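Local coordinates for Rho guanine nucleotide exchange factor 12 (Homo sapiens, PDB 1TXD), which acts as a guanine nucleotide exchange factor for the small GTPase RhoA through its tandem DH and PH domains, the part of the protein present here, at residues D47-Q52 against Q150-N155; E225-R230 against D292-R297; T253-I258 against L278-I283; A333-S338 against I346-A351. The protein carries 1 engineered substitution. All coordinates share one frame; numbering follows the deposited sequence.

Contact 1: D47-Q52 against Q150-N155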
loop_
_atom_site.group_PDB
_atom_site.type_symbol
_atom_site.label_atom_id
_atom_site.label_comp_id
_atom_site.label_asym_id
_atom_site.label_seq_id
_atom_site.Cartn_x
_atom_site.Cartn_y
_atom_site.Cartn_z
ATOM N N ASP A 47 4.555 19.101 0.436
ATOM C CA ASP A 47 5.874 19.645 -0.012
ATOM C C ASP A 47 6.272 20.850 0.767
ATOM O O ASP A 47 7.438 20.952 1.183
ATOM C CB ASP A 47 5.910 19.900 -1.543
ATOM C CG ASP A 47 7.215 20.430 -2.014
ATOM O OD1 ASP A 47 7.212 21.596 -2.455
ATOM O OD2 ASP A 47 8.307 19.823 -1.891
ATOM N N GLN A 48 5.394 21.810 0.929
ATOM C CA GLN A 48 5.897 23.140 1.375
ATOM C C GLN A 48 5.927 23.217 2.907
ATOM O O GLN A 48 6.871 23.762 3.495
ATOM C CB GLN A 48 5.089 24.297 0.792
ATOM C CG GLN A 48 5.418 24.644 -0.694
ATOM C CD GLN A 48 6.887 24.988 -0.923
ATOM O OE1 GLN A 48 7.369 26.024 -0.446
ATOM N NE2 GLN A 48 7.597 24.142 -1.670
ATOM N N VAL A 49 4.937 22.587 3.545
ATOM C CA VAL A 49 4.810 22.689 4.996
ATOM C C VAL A 49 5.754 21.695 5.691
ATOM O O VAL A 49 6.354 22.073 6.694
ATOM C CB VAL A 49 3.353 22.530 5.476
ATOM C CG1 VAL A 49 3.279 22.523 6.996
ATOM C CG2 VAL A 49 2.498 23.647 4.912
ATOM N N PHE A 50 5.910 20.482 5.103
ATOM C CA PHE A 50 6.654 19.397 5.663
ATOM C C PHE A 50 8.009 19.183 5.031
ATOM O O PHE A 50 9.007 19.309 5.723
ATOM C CB PHE A 50 5.838 18.063 5.664
ATOM C CG PHE A 50 4.639 18.137 6.517
ATOM C CD1 PHE A 50 4.724 17.932 7.893
ATOM C CD2 PHE A 50 3.436 18.559 6.000
ATOM C CE1 PHE A 50 3.634 18.112 8.702
ATOM C CE2 PHE A 50 2.323 18.716 6.818
ATOM C CZ PHE A 50 2.427 18.489 8.174
ATOM N N TYR A 51 8.055 18.801 3.751
ATOM C CA TYR A 51 9.249 18.237 3.186
ATOM C C TYR A 51 10.293 19.333 3.052
ATOM O O TYR A 51 11.419 19.188 3.535
ATOM C CB TYR A 51 9.007 17.619 1.810
ATOM C CG TYR A 51 10.313 17.240 1.140
ATOM C CD1 TYR A 51 10.969 16.083 1.467
ATOM C CD2 TYR A 51 10.953 18.135 0.286
ATOM C CE1 TYR A 51 12.245 15.760 0.905
ATOM C CE2 TYR A 51 12.208 17.832 -0.306
ATOM C CZ TYR A 51 12.826 16.603 -0.004
ATOM O OH TYR A 51 14.054 16.301 -0.574
ATOM N N GLN A 52 9.927 20.415 2.419
ATOM C CA GLN A 52 10.927 21.499 2.171
ATOM C C GLN A 52 11.478 22.025 3.507
ATOM O O GLN A 52 12.674 22.068 3.698
ATOM C CB GLN A 52 10.335 22.621 1.368
ATOM C CG GLN A 52 10.062 22.380 -0.162
ATOM C CD GLN A 52 11.228 21.795 -0.975
ATOM O OE1 GLN A 52 12.378 22.334 -0.924
ATOM N NE2 GLN A 52 10.933 20.782 -1.798
ATOM N N GLN A 150 4.830 18.717 15.120
ATOM C CA GLN A 150 3.745 19.381 15.835
ATOM C C GLN A 150 3.615 20.823 15.406
ATOM O O GLN A 150 2.516 21.312 15.210
ATOM C CB GLN A 150 3.946 19.306 17.349
ATOM C CG GLN A 150 2.740 19.804 18.167
ATOM C CD GLN A 150 3.017 19.803 19.649
ATOM O OE1 GLN A 150 3.941 19.117 20.116
ATOM N NE2 GLN A 150 2.229 20.584 20.411
ATOM N N ASP A 151 4.716 21.544 15.297
ATOM C CA ASP A 151 4.612 22.896 14.772
ATOM C C ASP A 151 3.960 22.899 13.371
ATOM O O ASP A 151 2.961 23.624 13.126
ATOM C CB ASP A 151 5.964 23.536 14.752
ATOM C CG ASP A 151 5.908 24.992 14.364
ATOM O OD1 ASP A 151 6.352 25.310 13.245
ATOM O OD2 ASP A 151 5.443 25.894 15.099
ATOM N N ALA A 152 4.438 22.025 12.472
ATOM C CA ALA A 152 3.997 22.090 11.086
ATOM C C ALA A 152 2.508 21.824 10.977
ATOM O O ALA A 152 1.832 22.508 10.184
ATOM C CB ALA A 152 4.759 21.129 10.203
ATOM N N GLU A 153 2.020 20.845 11.741
ATOM C CA GLU A 153 0.624 20.451 11.717
ATOM C C GLU A 153 -0.316 21.521 12.340
ATOM O O GLU A 153 -1.520 21.467 12.173
ATOM C CB GLU A 153 0.397 19.100 12.448
ATOM C CG GLU A 153 1.123 17.936 11.821
ATOM C CD GLU A 153 1.073 16.646 12.631
ATOM O OE1 GLU A 153 0.859 16.703 13.853
ATOM O OE2 GLU A 153 1.275 15.565 12.032
ATOM N N SER A 154 0.256 22.452 13.072
ATOM C CA SER A 154 -0.474 23.611 13.531
ATOM C C SER A 154 -0.727 24.652 12.411
ATOM O O SER A 154 -1.635 25.469 12.540
ATOM C CB SER A 154 0.233 24.240 14.736
ATOM O OG SER A 154 1.220 25.165 14.341
ATOM N N ASN A 155 0.058 24.608 11.321
ATOM C CA ASN A 155 -0.187 25.444 10.131
ATOM C C ASN A 155 -1.627 25.293 9.669
ATOM O O ASN A 155 -2.059 24.174 9.498
ATOM C CB ASN A 155 0.757 25.029 8.970
ATOM C CG ASN A 155 0.911 26.114 7.929
ATOM O OD1 ASN A 155 -0.060 26.610 7.412
ATOM N ND2 ASN A 155 2.131 26.494 7.640
#

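Contact 2: E225-R230 against D292-R297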
loop_
_atom_site.group_PDB
_atom_site.type_symbol
_atom_site.label_atom_id
_atom_site.label_comp_id
_atom_site.label_asym_id
_atom_site.label_seq_id
_atom_site.Cartn_x
_atom_site.Cartn_y
_atom_site.Cartn_z
ATOM N N GLU A 225 9.017 -6.475 8.532
ATOM C CA GLU A 225 10.138 -5.637 8.981
ATOM C C GLU A 225 9.948 -5.254 10.452
ATOM O O GLU A 225 10.900 -5.084 11.233
ATOM C CB GLU A 225 10.172 -4.380 8.098
ATOM C CG GLU A 225 11.378 -3.526 8.264
ATOM C CD GLU A 225 11.415 -2.439 7.193
ATOM O OE1 GLU A 225 11.642 -2.779 6.017
ATOM O OE2 GLU A 225 11.207 -1.259 7.532
ATOM N N ASP A 226 8.680 -5.076 10.791
ATOM C CA ASP A 226 8.213 -4.846 12.156
ATOM C C ASP A 226 8.433 -6.095 13.001
ATOM O O ASP A 226 8.940 -6.013 14.113
ATOM C CB ASP A 226 6.705 -4.516 12.155
ATOM C CG ASP A 226 6.228 -3.989 13.507
ATOM O OD1 ASP A 226 6.739 -2.923 13.953
ATOM O OD2 ASP A 226 5.360 -4.594 14.180
ATOM N N TYR A 227 8.031 -7.256 12.477
ATOM C CA TYR A 227 8.245 -8.490 13.220
ATOM C C TYR A 227 9.745 -8.687 13.405
ATOM O O TYR A 227 10.200 -8.942 14.512
ATOM C CB TYR A 227 7.608 -9.655 12.486
ATOM C CG TYR A 227 6.106 -9.599 12.414
ATOM C CD1 TYR A 227 5.344 -8.754 13.230
ATOM C CD2 TYR A 227 5.439 -10.429 11.564
ATOM C CE1 TYR A 227 3.942 -8.719 13.139
ATOM C CE2 TYR A 227 4.061 -10.422 11.479
ATOM C CZ TYR A 227 3.311 -9.577 12.268
ATOM O OH TYR A 227 1.926 -9.631 12.136
ATOM N N GLN A 228 10.525 -8.489 12.343
ATOM C CA GLN A 228 11.985 -8.661 12.417
ATOM C C GLN A 228 12.628 -7.752 13.439
ATOM O O GLN A 228 13.693 -8.074 13.986
ATOM C CB GLN A 228 12.660 -8.428 11.050
ATOM C CG GLN A 228 14.223 -8.625 11.026
ATOM C CD GLN A 228 14.673 -10.059 11.392
ATOM O OE1 GLN A 228 13.851 -10.932 11.665
ATOM N NE2 GLN A 228 15.979 -10.285 11.402
ATOM N N ARG A 229 11.992 -6.617 13.702
ATOM C CA ARG A 229 12.526 -5.652 14.675
ATOM C C ARG A 229 12.248 -6.147 16.093
ATOM O O ARG A 229 13.127 -6.146 16.936
ATOM C CB ARG A 229 11.900 -4.269 14.448
ATOM C CG ARG A 229 12.620 -3.106 15.106
ATOM C CD ARG A 229 11.887 -1.758 14.948
ATOM N NE ARG A 229 10.439 -1.897 15.126
ATOM C CZ ARG A 229 9.817 -2.072 16.299
ATOM N NH1 ARG A 229 10.495 -2.107 17.445
ATOM N NH2 ARG A 229 8.494 -2.211 16.329
ATOM N N ARG A 230 11.022 -6.609 16.324
ATOM C CA ARG A 230 10.581 -7.084 17.645
ATOM C C ARG A 230 11.157 -8.471 18.047
ATOM O O ARG A 230 11.065 -8.884 19.205
ATOM C CB ARG A 230 9.039 -7.086 17.689
ATOM C CG ARG A 230 8.432 -5.682 17.434
ATOM C CD ARG A 230 6.955 -5.548 17.780
ATOM N NE ARG A 230 6.124 -6.470 16.998
ATOM C CZ ARG A 230 5.004 -7.061 17.427
ATOM N NH1 ARG A 230 4.543 -6.854 18.656
ATOM N NH2 ARG A 230 4.335 -7.878 16.618
ATOM N N ASP A 292 5.967 -6.589 24.302
ATOM C CA ASP A 292 6.287 -6.073 22.965
ATOM C C ASP A 292 7.020 -7.097 22.085
ATOM O O ASP A 292 6.829 -7.123 20.871
ATOM C CB ASP A 292 7.142 -4.798 23.068
ATOM C CG ASP A 292 6.350 -3.591 23.553
ATOM O OD1 ASP A 292 5.104 -3.603 23.456
ATOM O OD2 ASP A 292 6.895 -2.577 24.045
ATOM N N ARG A 293 7.849 -7.933 22.701
ATOM C CA ARG A 293 8.800 -8.762 21.966
ATOM C C ARG A 293 8.150 -9.968 21.290
ATOM O O ARG A 293 6.985 -10.293 21.525
ATOM C CB ARG A 293 9.921 -9.250 22.899
ATOM C CG ARG A 293 10.653 -8.162 23.678
ATOM C CD ARG A 293 11.408 -8.691 24.900
ATOM N NE ARG A 293 11.716 -7.637 25.868
ATOM C CZ ARG A 293 12.194 -7.848 27.093
ATOM N NH1 ARG A 293 12.434 -9.082 27.540
ATOM N NH2 ARG A 293 12.438 -6.818 27.884
ATOM N N LEU A 294 8.937 -10.614 20.438
ATOM C CA LEU A 294 8.569 -11.861 19.786
ATOM C C LEU A 294 9.764 -12.792 19.922
ATOM O O LEU A 294 10.774 -12.611 19.237
ATOM C CB LEU A 294 8.267 -11.643 18.299
ATOM C CG LEU A 294 7.020 -10.840 17.931
ATOM C CD1 LEU A 294 6.942 -10.708 16.410
ATOM C CD2 LEU A 294 5.742 -11.457 18.508
ATOM N N VAL A 295 9.641 -13.799 20.787
ATOM C CA VAL A 295 10.805 -14.555 21.248
ATOM C C VAL A 295 11.081 -15.796 20.401
ATOM O O VAL A 295 10.177 -16.564 20.092
ATOM C CB VAL A 295 10.679 -14.962 22.728
ATOM C CG1 VAL A 295 12.063 -15.108 23.347
ATOM C CG2 VAL A 295 9.852 -13.944 23.517
ATOM N N LEU A 296 12.344 -15.952 20.013
ATOM C CA LEU A 296 12.839 -17.145 19.347
ATOM C C LEU A 296 13.635 -17.978 20.367
ATOM O O LEU A 296 14.783 -17.646 20.684
ATOM C CB LEU A 296 13.724 -16.756 18.163
ATOM C CG LEU A 296 13.982 -17.850 17.119
ATOM C CD1 LEU A 296 12.732 -18.137 16.294
ATOM C CD2 LEU A 296 15.158 -17.480 16.212
ATOM N N ARG A 297 13.005 -19.039 20.888
ATOM C CA ARG A 297 13.610 -19.922 21.901
ATOM C C ARG A 297 13.036 -21.358 21.859
ATOM O O ARG A 297 12.248 -21.692 20.971
ATOM C CB ARG A 297 13.436 -19.309 23.298
ATOM C CG ARG A 297 11.989 -19.063 23.706
ATOM C CD ARG A 297 11.794 -18.939 25.204
ATOM N NE ARG A 297 11.180 -20.136 25.775
ATOM C CZ ARG A 297 11.174 -20.445 27.068
ATOM N NH1 ARG A 297 11.747 -19.647 27.965
ATOM N NH2 ARG A 297 10.582 -21.564 27.470
#

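Contact 3: T253-I258 against L278-I283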
loop_
_atom_site.group_PDB
_atom_site.type_symbol
_atom_site.label_atom_id
_atom_site.label_comp_id
_atom_site.label_asym_id
_atom_site.label_seq_id
_atom_site.Cartn_x
_atom_site.Cartn_y
_atom_site.Cartn_z
ATOM N N THR A 253 13.101 -10.933 6.988
ATOM C CA THR A 253 12.918 -10.047 5.826
ATOM C C THR A 253 13.500 -10.570 4.510
ATOM O O THR A 253 13.164 -10.058 3.438
ATOM C CB THR A 253 13.490 -8.618 6.111
ATOM O OG1 THR A 253 14.914 -8.665 6.241
ATOM C CG2 THR A 253 13.010 -8.070 7.463
ATOM N N LYS A 254 14.369 -11.579 4.577
ATOM C CA LYS A 254 14.977 -12.132 3.356
ATOM C C LYS A 254 14.131 -13.242 2.724
ATOM O O LYS A 254 14.587 -13.944 1.824
ATOM C CB LYS A 254 16.422 -12.594 3.613
ATOM C CG LYS A 254 17.470 -11.478 3.498
ATOM C CD LYS A 254 17.757 -11.058 2.034
ATOM C CE LYS A 254 17.021 -9.779 1.611
ATOM N NZ LYS A 254 17.137 -8.690 2.608
ATOM N N ARG A 255 12.899 -13.383 3.197
ATOM C CA ARG A 255 11.891 -14.192 2.531
ATOM C C ARG A 255 10.514 -13.569 2.736
ATOM O O ARG A 255 10.284 -12.861 3.710
ATOM C CB ARG A 255 11.913 -15.625 3.082
ATOM C CG ARG A 255 11.522 -15.771 4.567
ATOM C CD ARG A 255 12.707 -15.771 5.529
ATOM N NE ARG A 255 13.407 -17.053 5.510
ATOM C CZ ARG A 255 14.518 -17.324 6.184
ATOM N NH1 ARG A 255 15.106 -16.398 6.933
ATOM N NH2 ARG A 255 15.054 -18.531 6.089
ATOM N N LYS A 256 9.589 -13.852 1.830
ATOM C CA LYS A 256 8.247 -13.289 1.936
ATOM C C LYS A 256 7.384 -14.119 2.881
ATOM O O LYS A 256 7.543 -15.335 2.950
ATOM C CB LYS A 256 7.602 -13.165 0.550
ATOM C CG LYS A 256 8.161 -11.984 -0.264
ATOM C CD LYS A 256 7.332 -11.686 -1.518
ATOM C CE LYS A 256 7.269 -10.194 -1.798
ATOM N NZ LYS A 256 6.699 -9.886 -3.140
ATOM N N MET A 257 6.503 -13.440 3.624
ATOM C CA MET A 257 5.526 -14.083 4.517
ATOM C C MET A 257 4.274 -14.454 3.746
ATOM O O MET A 257 3.776 -13.663 2.945
ATOM C CB MET A 257 5.162 -13.146 5.681
ATOM C CG MET A 257 3.930 -13.530 6.548
ATOM S SD MET A 257 3.778 -12.381 8.008
ATOM C CE MET A 257 4.980 -13.019 8.995
ATOM N N ILE A 258 3.779 -15.665 3.997
ATOM C CA ILE A 258 2.606 -16.213 3.328
ATOM C C ILE A 258 1.398 -16.277 4.259
ATOM O O ILE A 258 0.265 -16.057 3.825
ATOM C CB ILE A 258 2.956 -17.602 2.764
ATOM C CG1 ILE A 258 3.744 -17.429 1.459
ATOM C CG2 ILE A 258 1.691 -18.480 2.534
ATOM C CD1 ILE A 258 5.225 -17.189 1.652
ATOM N N LEU A 278 4.489 -17.867 12.249
ATOM C CA LEU A 278 4.610 -17.263 10.946
ATOM C C LEU A 278 5.039 -18.270 9.935
ATOM O O LEU A 278 6.131 -18.813 10.027
ATOM C CB LEU A 278 5.654 -16.148 10.968
ATOM C CG LEU A 278 5.677 -15.144 12.126
ATOM C CD1 LEU A 278 6.882 -14.258 11.925
ATOM C CD2 LEU A 278 4.390 -14.322 12.279
ATOM N N LEU A 279 4.169 -18.520 8.964
ATOM C CA LEU A 279 4.531 -19.276 7.766
ATOM C C LEU A 279 5.192 -18.368 6.725
ATOM O O LEU A 279 4.528 -17.512 6.137
ATOM C CB LEU A 279 3.290 -19.920 7.149
ATOM C CG LEU A 279 3.474 -20.594 5.792
ATOM C CD1 LEU A 279 4.670 -21.550 5.793
ATOM C CD2 LEU A 279 2.193 -21.353 5.435
ATOM N N LEU A 280 6.485 -18.578 6.499
ATOM C CA LEU A 280 7.252 -17.871 5.474
ATOM C C LEU A 280 7.503 -18.776 4.274
ATOM O O LEU A 280 7.070 -19.927 4.260
ATOM C CB LEU A 280 8.584 -17.381 6.053
ATOM C CG LEU A 280 8.506 -16.710 7.422
ATOM C CD1 LEU A 280 9.880 -16.142 7.819
ATOM C CD2 LEU A 280 7.461 -15.605 7.436
ATOM N N GLU A 281 8.215 -18.258 3.272
ATOM C CA GLU A 281 8.439 -18.980 2.012
ATOM C C GLU A 281 8.990 -20.386 2.237
ATOM O O GLU A 281 8.568 -21.346 1.581
ATOM C CB GLU A 281 9.414 -18.210 1.105
ATOM C CG GLU A 281 8.769 -17.527 -0.098
ATOM C CD GLU A 281 9.671 -16.482 -0.745
ATOM O OE1 GLU A 281 10.912 -16.593 -0.613
ATOM O OE2 GLU A 281 9.142 -15.543 -1.386
ATOM N N ASP A 282 9.940 -20.486 3.164
ATOM C CA ASP A 282 10.766 -21.678 3.317
ATOM C C ASP A 282 10.891 -22.186 4.752
ATOM O O ASP A 282 11.489 -23.230 4.969
ATOM C CB ASP A 282 12.159 -21.414 2.724
ATOM C CG ASP A 282 12.994 -20.436 3.554
ATOM O OD1 ASP A 282 12.441 -19.713 4.410
ATOM O OD2 ASP A 282 14.228 -20.325 3.411
ATOM N N ILE A 283 10.347 -21.450 5.717
ATOM C CA ILE A 283 10.357 -21.866 7.116
ATOM C C ILE A 283 9.046 -21.528 7.811
ATOM O O ILE A 283 8.375 -20.562 7.463
ATOM C CB ILE A 283 11.535 -21.217 7.900
ATOM C CG1 ILE A 283 11.540 -19.683 7.752
ATOM C CG2 ILE A 283 12.863 -21.806 7.447
ATOM C CD1 ILE A 283 12.495 -18.966 8.701
#

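Contact 4: A333-S338 against I346-A351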
loop_
_atom_site.group_PDB
_atom_site.type_symbol
_atom_site.label_atom_id
_atom_site.label_comp_id
_atom_site.label_asym_id
_atom_site.label_seq_id
_atom_site.Cartn_x
_atom_site.Cartn_y
_atom_site.Cartn_z
ATOM N N ALA A 333 -6.078 -29.847 15.504
ATOM C CA ALA A 333 -4.690 -29.477 15.583
ATOM C C ALA A 333 -4.000 -30.184 14.427
ATOM O O ALA A 333 -4.646 -30.810 13.590
ATOM C CB ALA A 333 -4.106 -29.947 16.910
ATOM N N LEU A 334 -2.681 -30.086 14.391
ATOM C CA LEU A 334 -1.897 -30.704 13.340
ATOM C C LEU A 334 -0.623 -31.231 13.957
ATOM O O LEU A 334 -0.172 -30.747 14.995
ATOM C CB LEU A 334 -1.542 -29.686 12.246
ATOM C CG LEU A 334 -2.669 -28.866 11.601
ATOM C CD1 LEU A 334 -2.114 -27.650 10.892
ATOM C CD2 LEU A 334 -3.457 -29.720 10.622
ATOM N N PHE A 335 -0.054 -32.238 13.311
ATOM C CA PHE A 335 1.274 -32.694 13.636
ATOM C C PHE A 335 2.143 -32.128 12.541
ATOM O O PHE A 335 1.986 -32.463 11.370
ATOM C CB PHE A 335 1.361 -34.231 13.653
ATOM C CG PHE A 335 0.584 -34.878 14.770
ATOM C CD1 PHE A 335 0.718 -34.439 16.079
ATOM C CD2 PHE A 335 -0.274 -35.940 14.511
ATOM C CE1 PHE A 335 0.005 -35.034 17.103
ATOM C CE2 PHE A 335 -0.990 -36.539 15.533
ATOM C CZ PHE A 335 -0.852 -36.087 16.830
ATOM N N VAL A 336 3.018 -31.213 12.912
ATOM C CA VAL A 336 4.047 -30.787 12.006
ATOM C C VAL A 336 5.198 -31.679 12.369
ATOM O O VAL A 336 5.518 -31.839 13.539
ATOM C CB VAL A 336 4.387 -29.293 12.172
ATOM C CG1 VAL A 336 5.445 -28.887 11.173
ATOM C CG2 VAL A 336 3.135 -28.447 11.994
ATOM N N ILE A 337 5.816 -32.263 11.356
ATOM C CA ILE A 337 6.781 -33.306 11.553
ATOM C C ILE A 337 8.029 -32.959 10.776
ATOM O O ILE A 337 8.022 -33.026 9.550
ATOM C CB ILE A 337 6.197 -34.660 11.056
ATOM C CG1 ILE A 337 4.805 -34.919 11.665
ATOM C CG2 ILE A 337 7.141 -35.792 11.387
ATOM C CD1 ILE A 337 4.293 -36.344 11.440
ATOM N N SER A 338 9.102 -32.608 11.483
ATOM C CA SER A 338 10.369 -32.279 10.831
ATOM C C SER A 338 11.306 -33.482 10.751
ATOM O O SER A 338 11.528 -34.168 11.741
ATOM C CB SER A 338 11.063 -31.104 11.532
ATOM O OG SER A 338 11.625 -30.228 10.568
ATOM N N ILE A 346 8.255 -33.946 16.538
ATOM C CA ILE A 346 6.843 -33.678 16.268
ATOM C C ILE A 346 6.391 -32.468 17.071
ATOM O O ILE A 346 6.583 -32.397 18.284
ATOM C CB ILE A 346 5.948 -34.917 16.603
ATOM C CG1 ILE A 346 6.225 -36.064 15.625
ATOM C CG2 ILE A 346 4.455 -34.547 16.556
ATOM C CD1 ILE A 346 5.825 -37.420 16.146
ATOM N N TYR A 347 5.808 -31.509 16.366
ATOM C CA TYR A 347 5.179 -30.367 16.988
ATOM C C TYR A 347 3.693 -30.581 16.838
ATOM O O TYR A 347 3.207 -30.736 15.722
ATOM C CB TYR A 347 5.596 -29.060 16.290
ATOM C CG TYR A 347 7.091 -28.827 16.202
ATOM C CD1 TYR A 347 7.735 -27.949 17.083
ATOM C CD2 TYR A 347 7.857 -29.467 15.230
ATOM C CE1 TYR A 347 9.103 -27.726 17.001
ATOM C CE2 TYR A 347 9.226 -29.256 15.145
ATOM C CZ TYR A 347 9.839 -28.381 16.029
ATOM O OH TYR A 347 11.188 -28.164 15.942
ATOM N N GLU A 348 2.983 -30.621 17.961
ATOM C CA GLU A 348 1.525 -30.578 17.961
ATOM C C GLU A 348 1.098 -29.118 18.140
ATOM O O GLU A 348 1.320 -28.529 19.197
ATOM C CB GLU A 348 0.970 -31.454 19.087
ATOM C CG GLU A 348 -0.457 -31.954 18.867
ATOM C CD GLU A 348 -0.925 -32.928 19.946
ATOM O OE1 GLU A 348 -0.082 -33.673 20.486
ATOM O OE2 GLU A 348 -2.134 -32.940 20.268
ATOM N N LEU A 349 0.510 -28.537 17.092
ATOM C CA LEU A 349 0.079 -27.136 17.091
ATOM C C LEU A 349 -1.429 -27.029 16.883
ATOM O O LEU A 349 -1.957 -27.527 15.894
ATOM C CB LEU A 349 0.806 -26.363 15.989
ATOM C CG LEU A 349 2.320 -26.567 15.960
ATOM C CD1 LEU A 349 2.922 -26.028 14.674
ATOM C CD2 LEU A 349 2.955 -25.919 17.179
ATOM N N VAL A 350 -2.107 -26.356 17.808
ATOM C CA VAL A 350 -3.566 -26.306 17.845
ATOM C C VAL A 350 -4.091 -24.912 17.521
ATOM O O VAL A 350 -3.816 -23.968 18.255
ATOM C CB VAL A 350 -4.084 -26.659 19.258
ATOM C CG1 VAL A 350 -5.583 -26.953 19.228
ATOM C CG2 VAL A 350 -3.289 -27.817 19.853
ATOM N N ALA A 351 -4.862 -24.796 16.440
ATOM C CA ALA A 351 -5.486 -23.528 16.065
ATOM C C ALA A 351 -6.815 -23.365 16.785
ATOM O O ALA A 351 -7.309 -24.297 17.424
ATOM C CB ALA A 351 -5.682 -23.445 14.554
#

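Contact 1: D47-Q52 against Q150-N155
Val49 and Phe50 of helix 20-57 meet Ala152 in the helical bundle of the DH domain, where the segments 47-52 and 150-154 run antiparallel at 175° with their axes 9.6 Å apart. Ala152 is the small residue of the trio: its CB points at the other helix and is shared by two larger neighbours, lying 3.6 Å from Phe50 CE1 and 3.8 Å from Val49 CG1. The Phe50 ring reaches this spot because its CG stands anti to the carbonyl carbon (chi1 -64°), which carries CE1 and CZ across to the partner helix. Val49 CG1 lies over one face of this ring, offset toward the rim, and Glu153 comes to its edge, with CG 3.9 Å from Phe50 CZ and the side chain crossing at about a right angle. Glu153 offers its CG to the ring, while its OE2 accepts a hydrogen bond from Leu163 N. Leu163 and Ile166 of helix 163-166 also pack on Phe50, so the ring suits a place where several helices converge. Asn155, its OD1 bonded to Leu157 N, meets the other branch of Val49. CG1 of Val49 lies 3.5 Å from Ala152 O, whereas Val49 CG2 lies 4.0 Å from Asn155 ND2.

Contact 2: E225-R230 against D292-R297
The C-terminal end of helix 191-230, the long helix that leads from the DH domain into the PH domain, meets the PH sheet at strand 293-295. Helix and strand segments cross at -76°, their axes 7.5 Å apart. Arg230, in the last turn, and Leu294 carry the contact. Arg230 O accepts a hydrogen bond from Leu294 N at 3.0 Å, with the donor 51° above the carbonyl plane, so the helix end is tied directly to strand backbone. Leu294 also has a backbone bond with Asp232, where the chain leaving the helix joins the sheet alongside strand 293-295. The Arg230 side chain, bent at chi3 (-60°), runs past Asp292 O, to which NH1 gives a weak bond of 3.2 Å. A long arginine suits this half-exposed place: Arg230 CD passes 3.5 Å from Asp292 O, while the charge stays close to Asp226, whose OD2 is 3.5 Å from Arg230 NE, well out of the guanidinium plane. Asp226 also pairs with Arg229 in a salt-bridge network. Leu294 points toward the helix, its CG over one face of the Arg230 guanidinium, offset toward the rim, and its CD1 4.1 Å from Tyr227 CD1.

Contact 3: T253-I258 against L278-I283
Arg255 bends round Leu280, lays its guanidinium on Ile283 and meets Asp282 at its edge, where the first hairpin of the PH domain, strands 257-266 and 275-280, opens into its flanking turns. The first bump is Leu280 CD1, which sits in the bend of the arginine, 3.7 Å from Arg255 CD. That bend begins with CG lodged between the backbone N and the carbonyl carbon (chi1 65°) and continues at chi2 and chi3. Ile283 supplies a second: its CD1 lies over the centre of one guanidinium face, 3.6 Å from Arg255 CZ. Asp282 OD1 takes a bond from Arg255 NE at 3.0 Å, while NH2 adds weaker bonds to both carboxylate oxygens.

Met257 and Leu280 form an antiparallel non-hydrogen-bonded pair, with Met257 CB 3.8 Å from Leu280 CD2. The flexible thioether then bends at chi3, setting Met257 CE against both methyls of Leu278. Leu224 of helix 191-230 packs on Met257 too. Ile258 N bonds to Leu279 O at 2.9 Å, and Ile258 CD1 sits against N and CA of Glu281. Glu281 N gives a weak bond to Lys256 O, and Glu281 OE2 lies beside Lys256 CB.

Arg255 NH1 is bonded to Asp251 O. With the bonds to Asp282, this should hold the guanidinium in its rotation, and the paired charges probably help both groups to remain ionised beside an apolar neighbour.

Contact 4: A333-S338 against I346-A351
In the antiparallel beta hairpin of strands 333-339 and 344-350 of the PH domain, Ala333 sets its small CB 3.7 Å from Val350 CG2. Leu334 pairs with Leu349 as a hydrogen-bonded pair, each N bonding to the other's O at 3.1 Å; its side chain turns to the opposite face and packs on helix 354-374. Phe335 returns to the face of Ala333. Its ring lies alongside Glu348, pointing the same way, with Phe335 CE1 3.6 Å from Glu348 CG and the ring and carboxylate planes 77° apart; CD1 also meets Ile346 CG2, so the aromatic suits a partly exposed face where aliphatic carbons and a carboxylate meet the ring. Val336 forms the next hydrogen-bonded pair, with Tyr347, through two bonds of 2.9 Å. The branched valine fits the buried face, where Val336 CG2 reaches Leu349 CD1 at 3.6 Å. Ile337 faces Ile346 across a non-hydrogen-bonded pair. Ser338 OG is hydrogen-bonded with Thr321 OG1, while Ser338 CB lies near the plane of the Tyr347 ring at the edge, 4.5 Å from Tyr347 CE2.

Contact 1 belongs to the DH helical bundle and is buried, apolar helix packing; the other three reach the same PH sheet, about 33 to 52 Å away between centres. Contact 2 lies at the surface, joining the end of the DH helix to the sheet through one backbone bond, a weak arginine-to-carbonyl bond and leucine packing. Tyr227 packs on Met257 and Leu278, and Gln228 on Thr253, so the end of helix 191-230 takes part in contact 2 and packs on contact 3. Contacts 3 and 4 are partly buried and each joins the strands of a hairpin; strands 257-266 and 344-350 are neighbours in the sheet. Contact 3 adds a salt bridge, whereas contact 4 relies on regular backbone pairing with mostly apolar side chains.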